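Local coordinates for mannosephosphate isomerase, putative (Archaeoglobus fulgidus, PDB 1ZX5), which probably interconverts D-mannose 6-phosphate and D-fructose 6-phosphate as a zinc-dependent isomerase of the type 1 family, at residues Q10-G21 against G35-S43. Sequence-based numbering, arbitrary orientation.
Sequences QAQENLVERPWG and GIGESWEFS
E38 and V16 meet as the hydrogen-bonded pair of a short antiparallel ladder, and the polar side chains around them illustrate how one carboxylate can gather partners from both strands of a pair and from the next strand of the sheet. R18 reaches the E38 carboxylate side-on: NE lies 2.8 Å and NH2 2.9 Å from the same oxygen, OE2. Both nitrogens approach from one face of the carboxylate, above its plane, while OE2 stays in the plane of the guanidinium. A bend at chi2 (-69°) turns the arginine chain toward the acid, and V16 CG1 covers one guanidinium face. The other oxygen, OE1, takes the indole NE1 of W40 at 2.8 Å and also forms a salt bridge with R88 of strand 85-92, so the two oxygens have separate partners. Against this indole, V16 CG2 rests 3.5 Å from NE1. Replacing this acid by an alanine would probably strip R18 and R88 of the carboxylate they share and W40 NE1 of its acceptor. Between V16 and E17 the register slips by one residue, a classic beta bulge in which G37 and E38 both face V16 and both donate their N-H to its carbonyl. Strand 15-17 is the outermost strand on one side of the antiparallel sheet in the cupin-type catalytic domain, with strand 36-41 joining it to 85-92. Farther along, W40 N meets N14 O almost straight, with an N-H...O angle of 174°. Q10 closes this end: CG of its extended side chain sits over one face of the F42 ring, 4.1 Å from its centroid, whereas the orientation of its amide, and with it any bond to W40 O, is doubtful. A water accepts from N14 N and donates to S39 OG.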
# COMPACT_ATOMS: atom_id res chain seq x y z
N GLN A 10 -9.21 -13.43 -0.63
CA GLN A 10 -8.68 -13.84 0.68
C GLN A 10 -9.70 -14.71 1.37
O GLN A 10 -10.89 -14.39 1.36
CB GLN A 10 -8.36 -12.64 1.58
CG GLN A 10 -7.14 -11.89 1.14
CD GLN A 10 -6.53 -11.03 2.23
OE1 GLN A 10 -7.21 -10.52 3.13
NE2 GLN A 10 -5.25 -10.84 2.14
N ALA A 11 -9.23 -15.80 1.97
CA ALA A 11 -10.06 -16.71 2.76
C ALA A 11 -10.47 -16.11 4.12
O ALA A 11 -11.57 -16.38 4.61
CB ALA A 11 -9.31 -18.01 2.98
N GLN A 12 -9.57 -15.32 4.71
CA GLN A 12 -9.79 -14.68 6.01
C GLN A 12 -9.15 -13.30 6.00
O GLN A 12 -8.20 -13.05 5.25
CB GLN A 12 -9.24 -15.54 7.17
CG GLN A 12 -7.80 -16.06 7.01
CD GLN A 12 -7.23 -16.72 8.27
OE1 GLN A 12 -7.86 -17.58 8.89
NE2 GLN A 12 -6.01 -16.33 8.64
N GLU A 13 -9.67 -12.40 6.83
CA GLU A 13 -9.13 -11.04 6.98
C GLU A 13 -7.73 -11.11 7.64
O GLU A 13 -7.46 -11.99 8.45
CB GLU A 13 -10.11 -10.18 7.80
CG GLU A 13 -10.42 -10.76 9.22
CD GLU A 13 -11.88 -10.54 9.69
OE1 GLU A 13 -12.71 -9.98 8.92
OE2 GLU A 13 -12.20 -10.93 10.84
N ASN A 14 -6.86 -10.19 7.25
CA ASN A 14 -5.50 -10.11 7.76
C ASN A 14 -5.31 -8.72 8.37
O ASN A 14 -4.76 -7.81 7.74
CB ASN A 14 -4.51 -10.40 6.62
CG ASN A 14 -3.08 -10.65 7.11
OD1 ASN A 14 -2.81 -10.63 8.32
ND2 ASN A 14 -2.16 -10.87 6.18
N LEU A 15 -5.77 -8.57 9.61
CA LEU A 15 -5.85 -7.26 10.28
C LEU A 15 -4.74 -7.08 11.30
O LEU A 15 -4.23 -8.06 11.85
CB LEU A 15 -7.22 -7.07 10.95
CG LEU A 15 -8.44 -7.34 10.05
CD1 LEU A 15 -9.76 -7.14 10.83
CD2 LEU A 15 -8.39 -6.49 8.75
N VAL A 16 -4.39 -5.82 11.56
CA VAL A 16 -3.35 -5.46 12.53
C VAL A 16 -3.91 -4.41 13.48
O VAL A 16 -4.35 -3.34 13.04
CB VAL A 16 -2.06 -4.90 11.83
CG1 VAL A 16 -0.93 -4.70 12.84
CG2 VAL A 16 -1.59 -5.84 10.70
N GLU A 17 -3.89 -4.74 14.77
CA GLU A 17 -4.29 -3.82 15.83
C GLU A 17 -3.23 -2.74 16.02
O GLU A 17 -2.03 -3.04 16.08
CB GLU A 17 -4.54 -4.58 17.16
CG GLU A 17 -5.70 -5.59 17.04
CD GLU A 17 -5.87 -6.51 18.24
OE1 GLU A 17 -5.45 -6.15 19.35
OE2 GLU A 17 -6.44 -7.61 18.07
N ARG A 18 -3.66 -1.49 16.11
CA ARG A 18 -2.76 -0.36 16.32
C ARG A 18 -3.41 0.61 17.27
O ARG A 18 -4.63 0.81 17.19
CB ARG A 18 -2.45 0.36 15.01
CG ARG A 18 -1.71 -0.45 13.99
CD ARG A 18 -0.27 -0.75 14.42
NE ARG A 18 0.46 -1.30 13.28
CZ ARG A 18 1.49 -2.13 13.37
NH1 ARG A 18 1.94 -2.52 14.55
NH2 ARG A 18 2.07 -2.58 12.26
N PRO A 19 -2.62 1.23 18.16
CA PRO A 19 -3.21 2.19 19.10
C PRO A 19 -3.76 3.42 18.37
O PRO A 19 -4.72 4.04 18.84
CB PRO A 19 -2.04 2.55 20.04
CG PRO A 19 -0.79 2.27 19.25
CD PRO A 19 -1.16 1.09 18.34
N TRP A 20 -3.20 3.73 17.21
CA TRP A 20 -3.69 4.85 16.39
C TRP A 20 -4.81 4.50 15.39
O TRP A 20 -5.25 5.36 14.61
CB TRP A 20 -2.51 5.51 15.68
CG TRP A 20 -1.54 4.55 15.06
CD1 TRP A 20 -0.35 4.15 15.58
CD2 TRP A 20 -1.68 3.86 13.79
NE1 TRP A 20 0.28 3.27 14.73
CE2 TRP A 20 -0.51 3.08 13.62
CE3 TRP A 20 -2.66 3.85 12.79
CZ2 TRP A 20 -0.30 2.27 12.48
CZ3 TRP A 20 -2.46 3.04 11.65
CH2 TRP A 20 -1.28 2.28 11.51
N GLY A 21 -5.27 3.24 15.38
CA GLY A 21 -6.33 2.83 14.45
C GLY A 21 -7.71 3.20 14.98
O GLY A 21 -7.94 3.15 16.17
N GLY A 35 -9.47 0.38 17.05
CA GLY A 35 -8.09 -0.04 17.25
C GLY A 35 -7.49 -0.91 16.16
O GLY A 35 -6.46 -1.55 16.38
N ILE A 36 -8.11 -0.95 14.98
CA ILE A 36 -7.52 -1.67 13.86
C ILE A 36 -6.84 -0.63 12.97
O ILE A 36 -7.52 0.21 12.37
CB ILE A 36 -8.57 -2.44 13.01
CG1 ILE A 36 -9.46 -3.36 13.87
CG2 ILE A 36 -7.88 -3.17 11.84
CD1 ILE A 36 -8.80 -4.58 14.47
N GLY A 37 -5.51 -0.70 12.89
CA GLY A 37 -4.77 0.24 12.06
C GLY A 37 -4.56 -0.16 10.61
O GLY A 37 -4.39 0.71 9.74
N GLU A 38 -4.57 -1.48 10.33
CA GLU A 38 -4.14 -2.00 9.03
C GLU A 38 -4.91 -3.23 8.61
O GLU A 38 -5.34 -4.02 9.45
CB GLU A 38 -2.63 -2.33 9.03
CG GLU A 38 -1.78 -1.28 9.76
CD GLU A 38 -0.28 -1.54 9.66
OE1 GLU A 38 0.15 -2.31 8.77
OE2 GLU A 38 0.46 -0.96 10.50
N SER A 39 -5.10 -3.37 7.31
CA SER A 39 -5.53 -4.62 6.70
C SER A 39 -4.57 -4.94 5.57
O SER A 39 -4.42 -4.14 4.66
CB SER A 39 -6.93 -4.48 6.10
OG SER A 39 -7.23 -5.64 5.35
N TRP A 40 -3.94 -6.11 5.64
CA TRP A 40 -2.95 -6.54 4.67
C TRP A 40 -3.64 -7.40 3.62
O TRP A 40 -4.21 -8.45 3.93
CB TRP A 40 -1.81 -7.32 5.37
CG TRP A 40 -0.91 -6.44 6.26
CD1 TRP A 40 -1.27 -5.30 6.93
CD2 TRP A 40 0.47 -6.67 6.59
NE1 TRP A 40 -0.20 -4.80 7.63
CE2 TRP A 40 0.89 -5.61 7.44
CE3 TRP A 40 1.41 -7.66 6.23
CZ2 TRP A 40 2.19 -5.51 7.94
CZ3 TRP A 40 2.71 -7.56 6.73
CH2 TRP A 40 3.09 -6.50 7.58
N GLU A 41 -3.63 -6.92 2.38
CA GLU A 41 -4.39 -7.52 1.30
C GLU A 41 -3.46 -8.31 0.40
O GLU A 41 -2.64 -7.73 -0.31
CB GLU A 41 -5.13 -6.44 0.50
CG GLU A 41 -5.95 -5.44 1.35
CD GLU A 41 -7.32 -5.99 1.75
OE1 GLU A 41 -7.94 -6.71 0.94
OE2 GLU A 41 -7.80 -5.71 2.86
N PHE A 42 -3.59 -9.64 0.41
CA PHE A 42 -2.74 -10.56 -0.37
C PHE A 42 -1.28 -10.44 0.01
O PHE A 42 -0.40 -10.46 -0.84
CB PHE A 42 -2.99 -10.40 -1.88
CG PHE A 42 -4.40 -10.66 -2.26
CD1 PHE A 42 -4.92 -11.96 -2.22
CD2 PHE A 42 -5.26 -9.61 -2.58
CE1 PHE A 42 -6.26 -12.22 -2.53
CE2 PHE A 42 -6.59 -9.85 -2.91
CZ PHE A 42 -7.09 -11.16 -2.88
N SER A 43 -1.04 -10.31 1.32
CA SER A 43 0.31 -10.25 1.84
C SER A 43 1.04 -11.56 1.63
O SER A 43 0.57 -12.62 2.06
CB SER A 43 0.29 -9.91 3.33
OG SER A 43 1.55 -10.21 3.91
O HOH W 1 -7.50 -8.31 5.29